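Local coordinates for lipolytic enzyme, g-d-s-l (Clostridium thermocellum, PDB 2W47), which carries a family 6 carbohydrate binding module, a beta-sandwich domain modelled here with a bound glycan and a calcium ion, at residues 6-14 with 42-50; 58-69 with 84-95. All blocks are in the same frame, centred on the assembly; numbering follows the deposited sequence. Where two conformers were deposited one is given.

Contact 1 of 2, residues 6-14 with 42-50; sequences IYQAEDAII and IEWNVNAPS
Tyr-7 and Trp-44 share one choice of first torsion: in each, CG sits beside the backbone N and anti to the carbonyl carbon (chi1 -69° and -79°), which lays the Trp-44 indole against Tyr-7 CB and carries the phenol past Val-46 to Asn-47 on strand 41-48. The five-membered ring of Trp-44 is sandwiched between CH-pi contacts, with Tyr-7 CB 3.6 Å from its centroid over one face and Ala-12 CB 3.7 Å from it over the other. The Tyr-7 ring turns its edge toward that indole in an offset edge-to-face pair, and Val-46 CG2 stands almost directly above the centre of the phenol.

At the indole rim, Trp-44 NE1 donates to Gln-8 O at 2.9 Å; the oxygen lies in the ring plane, although the donor stands well above the carbonyl plane. Asp-11 N grips the same oxygen from the opposite face. Tyr-7 OH accepts from Asn-47 N at 3.0 Å, and a water joins it to Asn-47 O.

Beyond the turn at 9-11, Ile-13 and Glu-43 form an antiparallel hydrogen-bonded pair, with Ile-13 N 2.8 Å from Glu-43 O. Their side chains lie alongside each other, and the Glu-43 carboxylate goes on to a salt bridge with Arg-111. On the opposite face of the sheet, Ile-14 CG2 meets Ile-42 CG2 at 3.8 Å.

The chain passes from one sheet of the beta-sandwich to the other around a buried indole whose single N-H is satisfied by a backbone carbonyl and whose rotation is fixed by that bond and by packing on both faces.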
loop_
_atom_site.group_PDB
_atom_site.type_symbol
_atom_site.label_atom_id
_atom_site.label_comp_id
_atom_site.label_asym_id
_atom_site.label_seq_id
_atom_site.Cartn_x
_atom_site.Cartn_y
_atom_site.Cartn_z
ATOM N N ILE A 6 -0.092 -2.517 11.834
ATOM C CA ILE A 6 0.612 -1.671 10.885
ATOM C C ILE A 6 1.832 -2.406 10.343
ATOM O O ILE A 6 2.679 -2.893 11.098
ATOM C CB ILE A 6 0.984 -0.297 11.490
ATOM C CG1 ILE A 6 -0.283 0.546 11.703
ATOM C CG2 ILE A 6 1.978 0.433 10.591
ATOM C CD1 ILE A 6 -0.048 1.914 12.325
ATOM N N TYR A 7 1.879 -2.507 9.018
ATOM C CA TYR A 7 2.993 -3.111 8.303
ATOM C C TYR A 7 3.849 -1.965 7.796
ATOM O O TYR A 7 3.477 -1.268 6.846
ATOM C CB TYR A 7 2.470 -4.005 7.172
ATOM C CG TYR A 7 1.789 -5.226 7.727
ATOM C CD1 TYR A 7 2.506 -6.397 7.971
ATOM C CD2 TYR A 7 0.441 -5.195 8.078
ATOM C CE1 TYR A 7 1.888 -7.514 8.520
ATOM C CE2 TYR A 7 -0.184 -6.305 8.629
ATOM C CZ TYR A 7 0.545 -7.455 8.851
ATOM O OH TYR A 7 -0.054 -8.568 9.401
ATOM N N GLN A 8 4.975 -1.734 8.468
ATOM C CA GLN A 8 5.800 -0.574 8.160
ATOM C C GLN A 8 6.602 -0.748 6.874
ATOM O O GLN A 8 6.851 -1.864 6.428
ATOM C CB GLN A 8 6.740 -0.228 9.329
ATOM C CG GLN A 8 6.125 0.732 10.362
ATOM C CD GLN A 8 5.923 2.124 9.797
ATOM O OE1 GLN A 8 6.470 2.455 8.742
ATOM N NE2 GLN A 8 5.140 2.948 10.495
ATOM N N ALA A 9 7.009 0.375 6.293
ATOM C CA ALA A 9 7.774 0.383 5.044
ATOM C C ALA A 9 8.987 -0.550 5.102
ATOM O O ALA A 9 9.242 -1.310 4.154
ATOM C CB ALA A 9 8.216 1.811 4.704
ATOM N N GLU A 10 9.716 -0.506 6.217
ATOM C CA GLU A 10 10.970 -1.261 6.341
ATOM C C GLU A 10 10.752 -2.778 6.320
ATOM O O GLU A 10 11.698 -3.545 6.107
ATOM C CB GLU A 10 11.749 -0.843 7.611
ATOM C CG GLU A 10 11.093 -1.329 8.923
ATOM C CD GLU A 10 11.527 -0.627 10.213
ATOM O OE1 GLU A 10 10.741 -0.691 11.185
ATOM O OE2 GLU A 10 12.616 -0.021 10.283
ATOM N N ASP A 11 9.516 -3.216 6.547
ATOM C CA ASP A 11 9.224 -4.652 6.594
ATOM C C ASP A 11 8.690 -5.214 5.280
ATOM O O ASP A 11 8.451 -6.421 5.151
ATOM C CB ASP A 11 8.312 -4.968 7.768
ATOM C CG ASP A 11 9.030 -4.802 9.107
ATOM O OD1 ASP A 11 10.198 -5.243 9.229
ATOM O OD2 ASP A 11 8.447 -4.208 10.024
ATOM N N ALA A 12 8.530 -4.335 4.299
ATOM C CA ALA A 12 8.113 -4.747 2.976
ATOM C C ALA A 12 9.273 -5.343 2.199
ATOM O O ALA A 12 10.439 -5.098 2.502
ATOM C CB ALA A 12 7.554 -3.557 2.218
ATOM N N ILE A 13 8.925 -6.137 1.199
ATOM C CA ILE A 13 9.836 -6.515 0.140
ATOM C C ILE A 13 9.562 -5.523 -0.977
ATOM O O ILE A 13 8.405 -5.327 -1.367
ATOM C CB ILE A 13 9.566 -7.964 -0.310
ATOM C CG1 ILE A 13 9.898 -8.920 0.841
ATOM C CG2 ILE A 13 10.337 -8.311 -1.593
ATOM C CD1 ILE A 13 9.119 -10.232 0.817
ATOM N N ILE A 14 10.603 -4.847 -1.445
ATOM C CA ILE A 14 10.411 -3.805 -2.448
ATOM C C ILE A 14 11.245 -4.083 -3.690
ATOM O O ILE A 14 12.330 -4.681 -3.612
ATOM C CB ILE A 14 10.652 -2.381 -1.871
ATOM C CG1 ILE A 14 12.129 -2.156 -1.522
ATOM C CG2 ILE A 14 9.729 -2.138 -0.668
ATOM C CD1 ILE A 14 12.414 -0.791 -0.902
ATOM N N ILE A 42 5.741 -2.819 -3.934
ATOM C CA ILE A 42 5.942 -3.080 -2.515
ATOM C C ILE A 42 5.065 -4.270 -2.145
ATOM O O ILE A 42 3.911 -4.369 -2.579
ATOM C CB ILE A 42 5.591 -1.856 -1.629
ATOM C CG1 ILE A 42 4.092 -1.534 -1.700
ATOM C CG2 ILE A 42 6.456 -0.663 -2.012
ATOM C CD1 ILE A 42 3.688 -0.246 -1.003
ATOM N N GLU A 43 5.626 -5.181 -1.358
ATOM C CA GLU A 43 4.937 -6.406 -0.997
ATOM C C GLU A 43 5.095 -6.667 0.483
ATOM O O GLU A 43 6.197 -6.577 1.017
ATOM C CB GLU A 43 5.519 -7.562 -1.798
ATOM C CG GLU A 43 4.880 -8.897 -1.532
ATOM C CD GLU A 43 5.402 -9.937 -2.480
ATOM O OE1 GLU A 43 4.948 -9.961 -3.643
ATOM O OE2 GLU A 43 6.265 -10.751 -2.064
ATOM N N TRP A 44 3.991 -7.001 1.139
ATOM C CA TRP A 44 4.043 -7.401 2.531
ATOM C C TRP A 44 3.463 -8.786 2.720
ATOM O O TRP A 44 2.529 -9.192 2.019
ATOM C CB TRP A 44 3.233 -6.443 3.398
ATOM C CG TRP A 44 3.879 -5.146 3.744
ATOM C CD1 TRP A 44 4.801 -4.918 4.728
ATOM C CD2 TRP A 44 3.588 -3.873 3.164
ATOM N NE1 TRP A 44 5.114 -3.582 4.781
ATOM C CE2 TRP A 44 4.382 -2.918 3.832
ATOM C CE3 TRP A 44 2.735 -3.448 2.137
ATOM C CZ2 TRP A 44 4.348 -1.569 3.516
ATOM C CZ3 TRP A 44 2.706 -2.102 1.821
ATOM C CH2 TRP A 44 3.510 -1.180 2.509
ATOM N N ASN A 45 4.028 -9.500 3.691
ATOM C CA ASN A 45 3.455 -10.739 4.184
ATOM C C ASN A 45 2.526 -10.421 5.346
ATOM O O ASN A 45 2.964 -10.087 6.446
ATOM C CB ASN A 45 4.572 -11.696 4.601
ATOM C CG ASN A 45 5.306 -12.267 3.418
ATOM O OD1 ASN A 45 4.694 -12.763 2.475
ATOM N ND2 ASN A 45 6.637 -12.216 3.468
ATOM N N VAL A 46 1.229 -10.490 5.068
ATOM C CA VAL A 46 0.204 -10.029 5.998
ATOM C C VAL A 46 -0.499 -11.214 6.640
ATOM O O VAL A 46 -0.981 -12.109 5.950
ATOM C CB VAL A 46 -0.807 -9.109 5.266
ATOM C CG1 VAL A 46 -2.002 -8.746 6.160
ATOM C CG2 VAL A 46 -0.110 -7.837 4.822
ATOM N N ASN A 47 -0.520 -11.203 7.971
ATOM C CA ASN A 47 -1.204 -12.237 8.732
ATOM C C ASN A 47 -2.697 -11.955 8.843
ATOM O O ASN A 47 -3.103 -10.823 9.094
ATOM C CB ASN A 47 -0.595 -12.334 10.133
ATOM C CG ASN A 47 -1.339 -13.306 11.032
ATOM O OD1 ASN A 47 -1.984 -12.909 12.000
ATOM N ND2 ASN A 47 -1.254 -14.580 10.706
ATOM N N ALA A 48 -3.500 -12.993 8.650
ATOM C CA ALA A 48 -4.927 -12.927 8.959
ATOM C C ALA A 48 -5.208 -13.971 10.039
ATOM O O ALA A 48 -5.041 -15.170 9.793
ATOM C CB ALA A 48 -5.766 -13.186 7.712
ATOM N N PRO A 49 -5.614 -13.526 11.247
ATOM C CA PRO A 49 -5.910 -14.484 12.326
ATOM C C PRO A 49 -7.013 -15.461 11.946
ATOM O O PRO A 49 -7.012 -16.603 12.406
ATOM C CB PRO A 49 -6.375 -13.586 13.474
ATOM C CG PRO A 49 -5.770 -12.261 13.190
ATOM C CD PRO A 49 -5.782 -12.133 11.697
ATOM N N SER A 50 -7.942 -15.003 11.113
ATOM C CA SER A 50 -9.018 -15.830 10.600
ATOM C C SER A 50 -9.322 -15.430 9.166
ATOM O O SER A 50 -9.060 -14.294 8.759
ATOM C CB SER A 50 -10.276 -15.685 11.470
ATOM O OG SER A 50 -10.627 -14.324 11.648
HETATM O O HOH W 1 -2.534 -8.552 10.343
HETATM O O HOH W 2 6.272 -8.216 5.035
#

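Contact 2 of 2, residues 58-69 with 84-95; sequences FRYANGTTANRP and DFVSTGAWTTWN. With AQA (4-deoxy-beta-L-threo-hex-4-enopyranuronic acid), chain B.
Hydrogen bonds knit Asn-62 to the loop 84-95 through backbone and amide. Asn-62 N donates to Thr-88 OG1 and Thr-88 N returns a bond to Asn-62 O. With CG anti to the backbone N (chi1 179°), the amide sends ND2 to Phe-85 O at 3.0 Å and to Ala-66 O, while OD1 accepts from Thr-64 N, an Asx turn, and from Thr-64 OG1. Phe-85 O is gripped again, from the other face of its plane, by Arg-68 N. Tyr-60 OH donates to Val-86 O at 2.7 Å, and the Tyr-60 and Asn-95 backbones pair as antiparallel strands.

Among the aromatic contacts, Phe-85 points its edge squarely at the Tyr-60 face, the planes 90° apart, and makes an offset edge-to-face pair with Phe-58. Ala-61 CB covers one face of Trp-94 and Arg-59 NH2 the rim of the other, the nearly parallel guanidinium being centred over Trp-94 CB; Arg-59 is salt-bridged to Asp-124.

At the glycan pocket, Gly-63 CA lies 3.5 Å from the centroid of the Trp-91 five-membered ring, and 4-deoxy-beta-L-threo-hex-4-enopyranuronic acid (AQA) covers the opposite face. Arg-68 meets the AQA carboxylate with two nearly straight bonds, NH1 to O6B at 2.9 Å and NH2 to O6A at 2.8 Å; Asp-118 is a second partner of NH2. This is consistent with recognition by packing against the indole together with charge pairing to the carboxylate.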
loop_
_atom_site.group_PDB
_atom_site.type_symbol
_atom_site.label_atom_id
_atom_site.label_comp_id
_atom_site.label_asym_id
_atom_site.label_seq_id
_atom_site.Cartn_x
_atom_site.Cartn_y
_atom_site.Cartn_z
ATOM N N PHE A 58 -3.502 1.968 2.761
ATOM C CA PHE A 58 -2.167 2.512 2.524
ATOM C C PHE A 58 -2.158 3.964 2.962
ATOM O O PHE A 58 -3.012 4.747 2.542
ATOM C CB PHE A 58 -1.819 2.453 1.034
ATOM C CG PHE A 58 -1.810 1.066 0.461
ATOM C CD1 PHE A 58 -0.640 0.312 0.442
ATOM C CD2 PHE A 58 -2.970 0.516 -0.081
ATOM C CE1 PHE A 58 -0.629 -0.974 -0.102
ATOM C CE2 PHE A 58 -2.968 -0.764 -0.624
ATOM C CZ PHE A 58 -1.796 -1.514 -0.641
ATOM N N ARG A 59 -1.212 4.334 3.814
ATOM C CA ARG A 59 -0.972 5.740 4.086
ATOM C C ARG A 59 0.078 6.198 3.087
ATOM O O ARG A 59 1.148 5.613 3.006
ATOM C CB ARG A 59 -0.517 5.954 5.526
ATOM C CG ARG A 59 -0.328 7.420 5.898
ATOM C CD ARG A 59 -0.156 7.615 7.395
ATOM N NE ARG A 59 -0.197 9.028 7.781
ATOM C CZ ARG A 59 0.873 9.802 7.958
ATOM N NH1 ARG A 59 0.724 11.074 8.317
ATOM N NH2 ARG A 59 2.095 9.319 7.771
ATOM N N TYR A 60 -0.231 7.243 2.319
ATOM C CA TYR A 60 0.562 7.586 1.147
ATOM C C TYR A 60 0.634 9.091 0.915
ATOM O O TYR A 60 -0.199 9.844 1.426
ATOM C CB TYR A 60 -0.017 6.886 -0.094
ATOM C CG TYR A 60 -1.180 7.630 -0.701
ATOM C CD1 TYR A 60 -0.979 8.502 -1.765
ATOM C CD2 TYR A 60 -2.471 7.478 -0.205
ATOM C CE1 TYR A 60 -2.031 9.205 -2.324
ATOM C CE2 TYR A 60 -3.540 8.187 -0.764
ATOM C CZ TYR A 60 -3.298 9.038 -1.820
ATOM O OH TYR A 60 -4.328 9.759 -2.387
ATOM N N ALA A 61 1.625 9.515 0.136
ATOM C CA ALA A 61 1.706 10.890 -0.321
ATOM C C ALA A 61 1.881 10.909 -1.820
ATOM O O ALA A 61 2.528 10.039 -2.391
ATOM C CB ALA A 61 2.849 11.636 0.372
ATOM N N ASN A 62 1.295 11.912 -2.463
ATOM C CA ASN A 62 1.454 12.115 -3.897
ATOM C C ASN A 62 1.484 13.613 -4.144
ATOM O O ASN A 62 0.437 14.270 -4.219
ATOM C CB ASN A 62 0.336 11.424 -4.683
ATOM C CG ASN A 62 0.454 11.635 -6.180
ATOM O OD1 ASN A 62 1.373 12.312 -6.643
ATOM N ND2 ASN A 62 -0.492 11.087 -6.941
ATOM N N GLY A 63 2.696 14.144 -4.272
ATOM C CA GLY A 63 2.890 15.583 -4.427
ATOM C C GLY A 63 2.859 16.046 -5.867
ATOM O O GLY A 63 3.259 17.166 -6.160
ATOM N N THR A 64 2.388 15.182 -6.763
ATOM C CA THR A 64 2.115 15.591 -8.137
ATOM C C THR A 64 0.612 15.750 -8.309
ATOM O O THR A 64 -0.173 15.310 -7.473
ATOM C CB THR A 64 2.636 14.578 -9.184
ATOM O OG1 THR A 64 1.742 13.461 -9.273
ATOM C CG2 THR A 64 4.059 14.098 -8.856
ATOM N N THR A 65 0.204 16.352 -9.416
ATOM C CA THR A 65 -1.215 16.523 -9.678
ATOM C C THR A 65 -1.862 15.234 -10.209
ATOM O O THR A 65 -3.076 15.056 -10.113
ATOM C CB THR A 65 -1.464 17.725 -10.626
ATOM O OG1 THR A 65 -2.842 17.776 -11.016
ATOM C CG2 THR A 65 -0.561 17.657 -11.850
ATOM N N ALA A 66 -1.046 14.318 -10.723
ATOM C CA ALA A 66 -1.572 13.156 -11.428
ATOM C C ALA A 66 -1.720 11.934 -10.529
ATOM O O ALA A 66 -0.853 11.636 -9.700
ATOM C CB ALA A 66 -0.704 12.823 -12.617
ATOM N N ASN A 67 -2.826 11.233 -10.727
ATOM C CA ASN A 67 -3.096 9.958 -10.075
ATOM C C ASN A 67 -1.956 8.985 -10.359
ATOM O O ASN A 67 -1.462 8.905 -11.489
ATOM C CB ASN A 67 -4.414 9.403 -10.626
ATOM C CG ASN A 67 -4.858 8.133 -9.933
ATOM O OD1 ASN A 67 -4.496 7.872 -8.785
ATOM N ND2 ASN A 67 -5.650 7.328 -10.631
ATOM N N ARG A 68 -1.546 8.244 -9.327
ATOM C CA ARG A 68 -0.516 7.207 -9.467
ATOM C C ARG A 68 -1.150 5.858 -9.150
ATOM O O ARG A 68 -1.014 5.345 -8.034
ATOM C CB ARG A 68 0.663 7.494 -8.531
ATOM C CG ARG A 68 1.485 8.683 -8.996
ATOM C CD ARG A 68 2.763 8.843 -8.199
ATOM N NE ARG A 68 3.661 9.829 -8.797
ATOM C CZ ARG A 68 4.885 10.077 -8.342
ATOM N NH1 ARG A 68 5.350 9.415 -7.283
ATOM N NH2 ARG A 68 5.645 10.983 -8.943
ATOM N N PRO A 69 -1.863 5.286 -10.130
ATOM C CA PRO A 69 -2.632 4.076 -9.872
ATOM C C PRO A 69 -1.736 2.858 -9.677
ATOM O O PRO A 69 -0.621 2.788 -10.225
ATOM C CB PRO A 69 -3.500 3.942 -11.130
ATOM C CG PRO A 69 -2.682 4.585 -12.204
ATOM C CD PRO A 69 -2.013 5.740 -11.529
ATOM N N ASP A 84 -6.677 3.793 -7.202
ATOM C CA ASP A 84 -6.259 5.186 -7.296
ATOM C C ASP A 84 -5.486 5.661 -6.082
ATOM O O ASP A 84 -5.832 5.344 -4.932
ATOM C CB ASP A 84 -7.476 6.097 -7.501
ATOM C CG ASP A 84 -8.169 5.856 -8.822
ATOM O OD1 ASP A 84 -7.511 5.433 -9.790
ATOM O OD2 ASP A 84 -9.392 6.096 -8.888
ATOM N N PHE A 85 -4.436 6.425 -6.372
ATOM C CA PHE A 85 -3.658 7.143 -5.379
ATOM C C PHE A 85 -3.552 8.568 -5.883
ATOM O O PHE A 85 -2.567 8.971 -6.505
ATOM C CB PHE A 85 -2.298 6.475 -5.191
ATOM C CG PHE A 85 -2.398 5.126 -4.541
ATOM C CD1 PHE A 85 -2.330 5.009 -3.156
ATOM C CD2 PHE A 85 -2.638 3.983 -5.308
ATOM C CE1 PHE A 85 -2.453 3.771 -2.540
ATOM C CE2 PHE A 85 -2.766 2.743 -4.703
ATOM C CZ PHE A 85 -2.671 2.641 -3.308
ATOM N N VAL A 86 -4.610 9.327 -5.614
ATOM C CA VAL A 86 -4.749 10.672 -6.153
ATOM C C VAL A 86 -3.823 11.639 -5.432
ATOM O O VAL A 86 -3.292 11.334 -4.354
ATOM C CB VAL A 86 -6.227 11.179 -6.115
ATOM C CG1 VAL A 86 -7.141 10.228 -6.875
ATOM C CG2 VAL A 86 -6.732 11.359 -4.678
ATOM N N SER A 87 -3.621 12.802 -6.036
ATOM C CA SER A 87 -2.801 13.834 -5.424
ATOM C C SER A 87 -3.202 14.088 -3.979
ATOM O O SER A 87 -4.391 14.135 -3.645
ATOM C CB SER A 87 -2.912 15.141 -6.194
ATOM O OG SER A 87 -2.022 16.094 -5.637
ATOM N N THR A 88 -2.188 14.243 -3.131
ATOM C CA THR A 88 -2.390 14.686 -1.763
ATOM C C THR A 88 -1.972 16.148 -1.622
ATOM O O THR A 88 -2.040 16.708 -0.535
ATOM C CB THR A 88 -1.594 13.825 -0.772
ATOM O OG1 THR A 88 -0.196 13.957 -1.047
ATOM C CG2 THR A 88 -2.016 12.359 -0.875
ATOM N N GLY A 89 -1.534 16.742 -2.728
ATOM C CA GLY A 89 -1.193 18.166 -2.772
ATOM C C GLY A 89 0.264 18.498 -2.537
ATOM O O GLY A 89 0.865 19.255 -3.290
ATOM N N ALA A 90 0.809 17.976 -1.453
ATOM C CA ALA A 90 2.204 18.198 -1.094
ATOM C C ALA A 90 2.823 16.860 -0.747
ATOM O O ALA A 90 2.116 15.943 -0.320
ATOM C CB ALA A 90 2.307 19.131 0.082
ATOM N N TRP A 91 4.142 16.760 -0.905
ATOM C CA TRP A 91 4.860 15.524 -0.570
ATOM C C TRP A 91 4.873 15.258 0.929
ATOM O O TRP A 91 5.179 14.153 1.364
ATOM C CB TRP A 91 6.286 15.543 -1.122
ATOM C CG TRP A 91 6.315 15.331 -2.603
ATOM C CD1 TRP A 91 6.677 16.241 -3.558
ATOM C CD2 TRP A 91 5.944 14.137 -3.307
ATOM N NE1 TRP A 91 6.564 15.687 -4.812
ATOM C CE2 TRP A 91 6.121 14.396 -4.688
ATOM C CE3 TRP A 91 5.491 12.870 -2.907
ATOM C CZ2 TRP A 91 5.847 13.438 -5.671
ATOM C CZ3 TRP A 91 5.225 11.915 -3.891
ATOM C CH2 TRP A 91 5.398 12.211 -5.254
ATOM N N THR A 92 4.526 16.277 1.709
ATOM C CA THR A 92 4.475 16.174 3.166
ATOM C C THR A 92 3.038 16.041 3.692
ATOM O O THR A 92 2.804 16.062 4.904
ATOM C CB THR A 92 5.154 17.392 3.819
ATOM O OG1 THR A 92 4.551 18.589 3.306
ATOM C CG2 THR A 92 6.646 17.406 3.513
ATOM N N THR A 93 2.080 15.903 2.770
ATOM C CA THR A 93 0.700 15.640 3.132
ATOM C C THR A 93 0.366 14.188 2.829
ATOM O O THR A 93 0.458 13.744 1.685
ATOM C CB THR A 93 -0.271 16.581 2.406
ATOM O OG1 THR A 93 0.056 17.928 2.766
ATOM C CG2 THR A 93 -1.702 16.292 2.831
ATOM N N TRP A 94 0.013 13.458 3.880
ATOM C CA TRP A 94 -0.183 12.023 3.805
ATOM C C TRP A 94 -1.651 11.701 4.014
ATOM O O TRP A 94 -2.244 12.088 5.029
ATOM C CB TRP A 94 0.664 11.311 4.858
ATOM C CG TRP A 94 2.131 11.578 4.734
ATOM C CD1 TRP A 94 2.809 12.683 5.196
ATOM C CD2 TRP A 94 3.118 10.735 4.115
ATOM N NE1 TRP A 94 4.151 12.572 4.904
ATOM C CE2 TRP A 94 4.363 11.390 4.239
ATOM C CE3 TRP A 94 3.071 9.493 3.463
ATOM C CZ2 TRP A 94 5.550 10.840 3.743
ATOM C CZ3 TRP A 94 4.260 8.952 2.959
ATOM C CH2 TRP A 94 5.475 9.627 3.106
ATOM N N ASN A 95 -2.228 11.002 3.048
ATOM C CA ASN A 95 -3.630 10.611 3.107
ATOM C C ASN A 95 -3.736 9.094 3.098
ATOM O O ASN A 95 -2.718 8.395 3.093
ATOM C CB ASN A 95 -4.404 11.227 1.938
ATOM C CG ASN A 95 -4.534 12.739 2.044
ATOM O OD1 ASN A 95 -4.273 13.336 3.094
ATOM N ND2 ASN A 95 -4.947 13.365 0.948
HETATM O O6A AQA B . 8.118 11.888 -7.931
HETATM C C6 AQA B . 8.388 11.292 -6.850
HETATM O O6B AQA B . 8.116 10.078 -6.664
HETATM C C5 AQA B . 8.974 11.977 -5.867
HETATM O O5 AQA B . 9.239 13.387 -6.120
HETATM C C4 AQA B . 9.277 11.392 -4.685
HETATM C C3 AQA B . 10.142 12.117 -3.674
HETATM O O3 AQA B . 9.922 11.630 -2.343
HETATM C C2 AQA B . 9.801 13.600 -3.750
HETATM O O2 AQA B . 10.598 14.357 -2.838
HETATM C C1 AQA B . 10.031 14.109 -5.169
HETATM O O HOH W 3 -1.904 12.092 7.780
HETATM O O HOH W 4 0.352 18.543 -5.964
HETATM O O HOH W 5 -4.650 13.042 -8.680
#

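How the contacts relate
Both segments of contact 1 precede those of contact 2 in the chain, and the centres of the two contacts lie 21 Å apart on opposite sides of the domain centre. Strand 41-48 is followed directly by strand 52-61, so the chain leaves the first contact in the five-stranded sheet and enters the second from the four-stranded one, which also holds strand 5-8 of contact 1 and the start of strand 95-103 of contact 2. The two contacts touch in the interior between the sheets, where Trp-44 CZ3 packs 4.0 Å from Phe-58 CE1. This touch joins the packing between the sheets at contact 1 to the base of contact 2, whose loops help form the glycan pocket.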